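Long-range contacts in Zn-dependent hydrolase of metallo-beta-lactamase superfamily TM0207 (Thermotoga maritima, PDB 1VJN), which is probably a zinc-dependent hydrolase of the metallo-beta-lactamase superfamily: residues A[155-160]-A[187-192]; A[166-171]-A[213-218]. All blocks are in the same frame, centred on the assembly; numbering follows the deposited sequence.

Contact 1 (A[155-160]-A[187-192])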
ATOM      1  N   LYS A 155       0.993   8.139  14.857  1.00 17.80           N
ATOM      2  CA  LYS A 155       1.445   9.482  14.679  1.00 20.05           C
ATOM      3  C   LYS A 155       2.507   9.590  13.599  1.00 17.81           C
ATOM      4  O   LYS A 155       2.513  10.532  12.825  1.00 16.04           O
ATOM      5  CB  LYS A 155       1.957  10.039  15.994  1.00 22.37           C
ATOM      6  CG  LYS A 155       0.898  10.036  17.108  1.00 29.40           C
ATOM      7  CD  LYS A 155       1.393  10.799  18.364  1.00 31.98           C
ATOM      8  CE  LYS A 155       0.206  11.238  19.293  1.00 43.43           C
ATOM      9  NZ  LYS A 155       0.615  12.197  20.406  1.00 41.31           N
ATOM     10  N   GLU A 156       3.407   8.610  13.523  1.00 16.73           N
ATOM     11  CA  GLU A 156       4.428   8.615  12.502  1.00 17.76           C
ATOM     12  C   GLU A 156       3.773   8.374  11.139  1.00 17.44           C
ATOM     13  O   GLU A 156       4.256   8.875  10.144  1.00 17.17           O
ATOM     14  CB  GLU A 156       5.444   7.504  12.738  1.00 18.58           C
ATOM     15  CG  GLU A 156       6.333   7.696  13.959  1.00 27.30           C
ATOM     16  CD  GLU A 156       7.056   6.403  14.329  1.00 34.92           C
ATOM     17  OE1 GLU A 156       6.386   5.364  14.646  1.00 37.27           O
ATOM     18  OE2 GLU A 156       8.286   6.430  14.293  1.00 35.09           O
ATOM     19  N   ALA A 157       2.698   7.579  11.082  1.00 17.11           N
ATOM     20  CA  ALA A 157       2.028   7.356   9.783  1.00 16.04           C
ATOM     21  C   ALA A 157       1.388   8.631   9.262  1.00 17.58           C
ATOM     22  O   ALA A 157       1.460   8.919   8.061  1.00 18.23           O
ATOM     23  CB  ALA A 157       1.019   6.267   9.868  1.00 14.39           C
ATOM     24  N   LYS A 158       0.759   9.400  10.134  1.00 18.85           N
ATOM     25  CA  LYS A 158       0.200  10.694   9.709  1.00 19.15           C
ATOM     26  C   LYS A 158       1.316  11.651   9.235  1.00 17.47           C
ATOM     27  O   LYS A 158       1.125  12.414   8.297  1.00 18.54           O
ATOM     28  CB  LYS A 158      -0.605  11.375  10.824  1.00 18.53           C
ATOM     29  CG  LYS A 158      -1.397  12.584  10.350  1.00 21.24           C
ATOM     30  CD  LYS A 158      -2.223  13.198  11.490  1.00 26.21           C
ATOM     31  CE  LYS A 158      -3.035  14.402  11.030  1.00 33.78           C
ATOM     32  NZ  LYS A 158      -2.194  15.280  10.185  1.00 36.20           N
ATOM     33  N   GLU A 159       2.452  11.634   9.917  1.00 22.64           N
ATOM     34  CA  GLU A 159       3.609  12.473   9.539  1.00 23.51           C
ATOM     35  C   GLU A 159       4.101  12.150   8.101  1.00 18.51           C
ATOM     36  O   GLU A 159       4.304  13.046   7.258  1.00 15.44           O
ATOM     37  CB  GLU A 159       4.698  12.245  10.566  1.00 22.51           C
ATOM     38  CG  GLU A 159       5.795  13.270  10.592  1.00 34.27           C
ATOM     39  CD  GLU A 159       6.822  13.002  11.696  1.00 33.04           C
ATOM     40  OE1 GLU A 159       6.483  12.344  12.728  1.00 41.43           O
ATOM     41  OE2 GLU A 159       7.985  13.460  11.517  1.00 45.76           O
ATOM     42  N   VAL A 160       4.221  10.860   7.830  1.00 18.18           N
ATOM     43  CA  VAL A 160       4.542  10.355   6.500  1.00 19.62           C
ATOM     44  C   VAL A 160       3.459  10.722   5.495  1.00 18.54           C
ATOM     45  O   VAL A 160       3.751  11.184   4.394  1.00 18.94           O
ATOM     46  CB  VAL A 160       4.751   8.808   6.516  1.00 15.05           C
ATOM     47  CG1 VAL A 160       4.830   8.234   5.128  1.00 21.74           C
ATOM     48  CG2 VAL A 160       6.025   8.446   7.255  1.00 20.78           C
ATOM     49  N   ASP A 187      -8.259   2.467  15.308  1.00 18.26           N
ATOM     50  CA  ASP A 187      -8.875   3.626  15.965  1.00 21.74           C
ATOM     51  C   ASP A 187      -7.850   4.649  16.475  1.00 22.83           C
ATOM     52  O   ASP A 187      -8.151   5.840  16.516  1.00 17.17           O
ATOM     53  CB  ASP A 187      -9.760   3.175  17.128  1.00 25.59           C
ATOM     54  CG  ASP A 187     -11.053   2.464  16.672  1.00 36.36           C
ATOM     55  OD1 ASP A 187     -11.331   2.338  15.442  1.00 42.05           O
ATOM     56  OD2 ASP A 187     -11.865   1.994  17.513  1.00 50.97           O
ATOM     57  N   ASP A 188      -6.637   4.197  16.849  1.00 23.42           N
ATOM     58  CA  ASP A 188      -5.578   5.126  17.289  1.00 21.98           C
ATOM     59  C   ASP A 188      -5.081   6.028  16.177  1.00 19.69           C
ATOM     60  O   ASP A 188      -4.632   7.126  16.404  1.00 23.00           O
ATOM     61  CB  ASP A 188      -4.368   4.359  17.835  1.00 24.28           C
ATOM     62  CG  ASP A 188      -4.638   3.718  19.176  1.00 23.07           C
ATOM     63  OD1 ASP A 188      -5.801   3.715  19.643  1.00 37.76           O
ATOM     64  OD2 ASP A 188      -3.738   3.174  19.840  1.00 39.69           O
ATOM     65  N   PHE A 189      -5.105   5.548  14.962  1.00 18.52           N
ATOM     66  CA  PHE A 189      -4.795   6.383  13.812  1.00 16.55           C
ATOM     67  C   PHE A 189      -5.980   7.275  13.462  1.00 15.04           C
ATOM     68  O   PHE A 189      -5.828   8.477  13.207  1.00 18.20           O
ATOM     69  CB  PHE A 189      -4.420   5.454  12.685  1.00 14.41           C
ATOM     70  CG  PHE A 189      -4.007   6.128  11.422  1.00 16.04           C
ATOM     71  CD1 PHE A 189      -2.864   6.892  11.365  1.00 16.23           C
ATOM     72  CD2 PHE A 189      -4.750   5.926  10.244  1.00 19.45           C
ATOM     73  CE1 PHE A 189      -2.470   7.473  10.192  1.00 20.59           C
ATOM     74  CE2 PHE A 189      -4.362   6.522   9.065  1.00 21.01           C
ATOM     75  CZ  PHE A 189      -3.224   7.283   9.026  1.00 19.25           C
ATOM     76  N   LEU A 190      -7.182   6.716  13.469  1.00 18.74           N
ATOM     77  CA  LEU A 190      -8.378   7.486  13.059  1.00 19.77           C
ATOM     78  C   LEU A 190      -8.628   8.729  13.909  1.00 19.55           C
ATOM     79  O   LEU A 190      -9.117   9.745  13.413  1.00 19.93           O
ATOM     80  CB  LEU A 190      -9.640   6.608  13.080  1.00 19.41           C
ATOM     81  CG  LEU A 190      -9.576   5.349  12.224  1.00 22.21           C
ATOM     82  CD1 LEU A 190     -10.898   4.559  12.288  1.00 18.24           C
ATOM     83  CD2 LEU A 190      -9.218   5.682  10.793  1.00 25.93           C
ATOM     84  N   LYS A 191      -8.331   8.644  15.199  1.00 21.21           N
ATOM     85  CA  LYS A 191      -8.507   9.778  16.090  1.00 21.14           C
ATOM     86  C   LYS A 191      -7.639  11.006  15.723  1.00 20.20           C
ATOM     87  O   LYS A 191      -7.872  12.095  16.220  1.00 18.89           O
ATOM     88  CB  LYS A 191      -8.310   9.378  17.562  1.00 24.36           C
ATOM     89  CG  LYS A 191      -6.969   8.740  17.896  1.00 35.74           C
ATOM     90  CD  LYS A 191      -6.352   9.249  19.209  1.00 48.06           C
ATOM     91  CE  LYS A 191      -7.245   9.050  20.434  1.00 52.50           C
ATOM     92  NZ  LYS A 191      -6.764   9.886  21.611  1.00 57.60           N
ATOM     93  N   LEU A 192      -6.685  10.848  14.811  1.00 19.99           N
ATOM     94  CA  LEU A 192      -5.797  11.938  14.444  1.00 18.13           C
ATOM     95  C   LEU A 192      -6.329  12.769  13.298  1.00 18.92           C
ATOM     96  O   LEU A 192      -5.704  13.755  12.904  1.00 21.94           O
ATOM     97  CB  LEU A 192      -4.422  11.361  14.079  1.00 16.02           C
ATOM     98  CG  LEU A 192      -3.731  10.556  15.193  1.00 21.71           C
ATOM     99  CD1 LEU A 192      -2.429   9.918  14.645  1.00 27.79           C
ATOM    100  CD2 LEU A 192      -3.457  11.411  16.458  1.00 24.84           C
TER

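Contact 2 (A[166-171]-A[213-218])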
ATOM      1  N   ALA A 166      -0.443  13.072   0.892  1.00 19.47           N
ATOM      2  CA  ALA A 166      -1.393  11.990   0.523  1.00 18.55           C
ATOM      3  C   ALA A 166      -2.833  12.468   0.653  1.00 19.61           C
ATOM      4  O   ALA A 166      -3.178  13.145   1.625  1.00 20.48           O
ATOM      5  CB  ALA A 166      -1.206  10.788   1.424  1.00 19.24           C
ATOM      6  N   LYS A 167      -3.673  12.078  -0.299  1.00 17.00           N
ATOM      7  CA  LYS A 167      -5.081  12.437  -0.282  1.00 20.45           C
ATOM      8  C   LYS A 167      -5.908  11.287   0.292  1.00 22.36           C
ATOM      9  O   LYS A 167      -6.390  11.385   1.415  1.00 24.35           O
ATOM     10  CB  LYS A 167      -5.539  12.785  -1.698  1.00 22.18           C
ATOM     11  CG  LYS A 167      -4.782  13.913  -2.326  1.00 23.48           C
ATOM     12  CD  LYS A 167      -5.025  15.204  -1.556  1.00 31.85           C
ATOM     13  CE  LYS A 167      -4.072  16.320  -2.004  1.00 42.95           C
ATOM     14  NZ  LYS A 167      -3.509  17.066  -0.830  1.00 50.40           N
ATOM     15  N   VAL A 168      -6.085  10.211  -0.474  1.00 19.81           N
ATOM     16  CA  VAL A 168      -6.705   9.017   0.056  1.00 19.12           C
ATOM     17  C   VAL A 168      -5.660   8.291   0.829  1.00 18.34           C
ATOM     18  O   VAL A 168      -4.581   8.007   0.305  1.00 18.21           O
ATOM     19  CB  VAL A 168      -7.239   8.103  -1.022  1.00 18.60           C
ATOM     20  CG1 VAL A 168      -7.692   6.745  -0.418  1.00 20.36           C
ATOM     21  CG2 VAL A 168      -8.398   8.784  -1.739  1.00 23.50           C
ATOM     22  N   ILE A 169      -5.956   8.029   2.101  1.00 19.44           N
ATOM     23  CA  ILE A 169      -5.068   7.293   2.979  1.00 19.68           C
ATOM     24  C   ILE A 169      -5.721   5.983   3.463  1.00 21.81           C
ATOM     25  O   ILE A 169      -6.788   6.020   4.102  1.00 18.81           O
ATOM     26  CB  ILE A 169      -4.711   8.153   4.210  1.00 19.96           C
ATOM     27  CG1 ILE A 169      -3.883   9.384   3.825  1.00 21.37           C
ATOM     28  CG2 ILE A 169      -3.944   7.305   5.174  1.00 20.72           C
ATOM     29  CD1 ILE A 169      -3.845  10.490   4.899  1.00 23.62           C
ATOM     30  N   ILE A 170      -5.085   4.840   3.200  1.00 17.93           N
ATOM     31  CA  ILE A 170      -5.640   3.590   3.630  1.00 17.66           C
ATOM     32  C   ILE A 170      -4.672   2.960   4.622  1.00 18.31           C
ATOM     33  O   ILE A 170      -3.553   2.584   4.235  1.00 18.70           O
ATOM     34  CB  ILE A 170      -5.918   2.657   2.422  1.00 17.20           C
ATOM     35  CG1 ILE A 170      -6.922   3.291   1.435  1.00 24.86           C
ATOM     36  CG2 ILE A 170      -6.388   1.290   2.884  1.00 21.49           C
ATOM     37  CD1 ILE A 170      -6.866   2.761   0.012  1.00 24.33           C
ATOM     38  N   PRO A 171      -5.070   2.867   5.905  1.00 21.41           N
ATOM     39  CA  PRO A 171      -4.193   2.220   6.917  1.00 20.08           C
ATOM     40  C   PRO A 171      -4.143   0.683   6.743  1.00 22.90           C
ATOM     41  O   PRO A 171      -5.100   0.048   6.234  1.00 19.52           O
ATOM     42  CB  PRO A 171      -4.870   2.553   8.260  1.00 20.06           C
ATOM     43  CG  PRO A 171      -6.363   2.763   7.904  1.00 23.42           C
ATOM     44  CD  PRO A 171      -6.359   3.347   6.490  1.00 17.45           C
ATOM     45  N   LYS A 213      -8.873  12.044   2.517  1.00 25.64           N
ATOM     46  CA  LYS A 213      -9.854  11.179   3.159  1.00 25.62           C
ATOM     47  C   LYS A 213      -9.176   9.892   3.618  1.00 23.65           C
ATOM     48  O   LYS A 213      -8.525   9.212   2.826  1.00 20.84           O
ATOM     49  CB  LYS A 213     -10.973  10.841   2.195  1.00 29.81           C
ATOM     50  CG  LYS A 213     -12.228  10.283   2.859  1.00 36.43           C
ATOM     51  CD  LYS A 213     -13.371  10.139   1.835  1.00 49.94           C
ATOM     52  CE  LYS A 213     -12.956   9.387   0.532  1.00 55.02           C
ATOM     53  NZ  LYS A 213     -14.094   9.063  -0.395  1.00 49.49           N
ATOM     54  N   VAL A 214      -9.324   9.586   4.897  1.00 20.30           N
ATOM     55  CA  VAL A 214      -8.893   8.318   5.426  1.00 18.97           C
ATOM     56  C   VAL A 214      -9.991   7.259   5.157  1.00 18.38           C
ATOM     57  O   VAL A 214     -11.166   7.457   5.487  1.00 18.85           O
ATOM     58  CB  VAL A 214      -8.568   8.460   6.917  1.00 20.03           C
ATOM     59  CG1 VAL A 214      -8.225   7.112   7.500  1.00 19.68           C
ATOM     60  CG2 VAL A 214      -7.420   9.426   7.115  1.00 20.80           C
ATOM     61  N   VAL A 215      -9.615   6.172   4.496  1.00 17.06           N
ATOM     62  CA  VAL A 215     -10.541   5.101   4.129  1.00 15.98           C
ATOM     63  C   VAL A 215     -10.072   3.811   4.775  1.00 19.14           C
ATOM     64  O   VAL A 215      -8.964   3.333   4.474  1.00 22.04           O
ATOM     65  CB  VAL A 215     -10.627   4.903   2.617  1.00 17.43           C
ATOM     66  CG1 VAL A 215     -11.488   3.652   2.269  1.00 20.15           C
ATOM     67  CG2 VAL A 215     -11.205   6.134   1.965  1.00 18.97           C
ATOM     68  N   VAL A 216     -10.929   3.260   5.631  1.00 16.10           N
ATOM     69  CA  VAL A 216     -10.705   2.015   6.331  1.00 17.36           C
ATOM     70  C   VAL A 216     -11.445   0.929   5.559  1.00 17.35           C
ATOM     71  O   VAL A 216     -12.670   0.962   5.444  1.00 18.37           O
ATOM     72  CB  VAL A 216     -11.260   2.056   7.780  1.00 17.75           C
ATOM     73  CG1 VAL A 216     -10.906   0.782   8.531  1.00 18.47           C
ATOM     74  CG2 VAL A 216     -10.715   3.227   8.520  1.00 21.14           C
HETATM   75  N   MSE A 217     -10.699  -0.010   5.012  1.00 18.21           N
HETATM   76  CA  MSE A 217     -11.263  -1.148   4.273  1.00 24.23           C
HETATM   77  C   MSE A 217     -11.412  -2.322   5.219  1.00 24.40           C
HETATM   78  O   MSE A 217     -10.902  -2.295   6.325  1.00 23.14           O
HETATM   79  CB  MSE A 217     -10.346  -1.520   3.099  1.00 21.39           C
HETATM   80  CG  MSE A 217      -9.952  -0.317   2.270  1.00 31.89           C
HETATM   81 SE   MSE A 217      -9.163  -0.683   0.494  1.00 36.33          SE
HETATM   82  CE  MSE A 217     -10.672  -1.679  -0.354  1.00 19.27           C
ATOM     83  N   GLU A 218     -12.123  -3.340   4.754  1.00 27.16           N
ATOM     84  CA  GLU A 218     -12.492  -4.524   5.526  1.00 32.60           C
ATOM     85  C   GLU A 218     -12.550  -5.727   4.591  1.00 33.82           C
ATOM     86  O   GLU A 218     -13.160  -5.644   3.537  1.00 35.56           O
ATOM     87  CB  GLU A 218     -13.879  -4.340   6.173  1.00 32.88           C
ATOM     88  CG  GLU A 218     -14.267  -5.489   7.084  1.00 40.99           C
ATOM     89  CD  GLU A 218     -15.760  -5.572   7.352  1.00 54.63           C
ATOM     90  OE1 GLU A 218     -16.300  -4.628   7.972  1.00 54.06           O
ATOM     91  OE2 GLU A 218     -16.381  -6.595   6.957  1.00 63.20           O
TER
HETATM   92  O   HOH W   1      -7.971  -0.240   6.126  1.00 28.08           O

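Contact 1 (A[155-160]-A[187-192])
The ring of Phe-189 reaches helix 154-163 with its edge: the backbone N of Lys-158 lies near the ring plane, 3.8 Å from CE1, while the methyl of Ala-157 comes at the same corner obliquely, CB 3.7 Å from CE1. Outside the two segments, Phe-193 packs edge-to-face with this ring, and Val-146, Pro-154, Ile-169 and Pro-171 also touch the Phe-189 side chain. What carries the ring across is its first torsion: with CG anti to the backbone N (chi1 -177°), the phenyl leaves helix 187-190 and ends nearer the other helix than its CB direction alone would suggest.

Leu-192, partly exposed, gives the contact its largest share of surface. One methyl, CD1, sits 3.9 Å from the backbone N of Lys-155, and the aliphatic CG of Lys-155 stands 4.1 Å from the same CD1, the two side chains crossing at about a right angle. Lys-158, extended as far as CE, passes Leu-192 at a slant, its CD 3.9 Å from Leu-192 CB and its CE 3.3 Å from the backbone O of Leu-192. The chain then bends at its last torsion (chi4 -45°), and NZ forms a salt bridge with Asp-162 of its own helix.

Helix 154-163 is thus joined to helix 187-190 and the turn that follows it, on one side of the eight-stranded sheet of this metallo-hydrolase/oxidoreductase fold. The chemistry is chiefly apolar: the lysine methylenes pack against the leucine through van der Waals contact, the Lys-158 charge is probably balanced by Asp-162, and Phe-189 supplies the buried side.

Contact 2 (A[166-171]-A[213-218])
Ile-170 and Met-217, a selenomethionine, meet at an oblique angle, the isoleucine CG2 4.0 Å from the CG of Met-217. With the Met-217 chain extended about CB-CG (chi2 -165°), SE lies 4.2 Å from both CG2 and CD1 of Ile-170. Leu-203 of strand 202-205 touches both residues. On the same face CG1 of Val-168 approaches CG2 of Val-215, and Ile-170 CG1 lies beside Val-215 CB. The other face carries Ile-169 and Val-214 side by side, CB of the isoleucine 4.2 Å from CG2 of the valine.

Strands 168-172 and 213-216 are neighbours in the eight-stranded mixed sheet, one of the two sheets in this metallo-hydrolase/oxidoreductase fold. They run parallel in sense, their short axes turned 33° from each other. Strand 141-145 bonds to the far edge of 168-172, so Val-168 and Ile-170 use their backbones there while Ile-169 bonds toward 213-216.

Three backbone bonds hold the pair: Lys-213 N to Lys-167 O (2.8 Å), Ile-169 N to Lys-213 O (2.9 Å) and Val-215 N to Ile-169 O (2.9 Å). Beyond them Pro-171 has no N-H to give, and its CD rests 3.3 Å from Val-215 O. A water then bridges the two segments where direct bonding has stopped, donating to Pro-171 O and accepting from Met-217 N.

How the contacts relate
The centres of the two contacts lie about 11 Å apart, on the same side of the chain's centre, and their segments alternate along the sequence: 155-160, 166-171, 187-192, then 213-218. Helix 154-163 leads into strand 168-172, helix 187-190 follows, and strand 213-216 comes back parallel to strand 168-172. Contact 2 thus lies within the sheet, and contact 1 lies on the face of that sheet carrying Ile-169 and Val-214. The layers touch directly: Leu-190 CD2 packs 3.7 Å from Val-214 CG1, and Phe-189 CZ lies 3.9 Å from Ile-169 CG2. Together they form part of the helix-on-sheet layering of the fold, with contact 2 the more deeply buried.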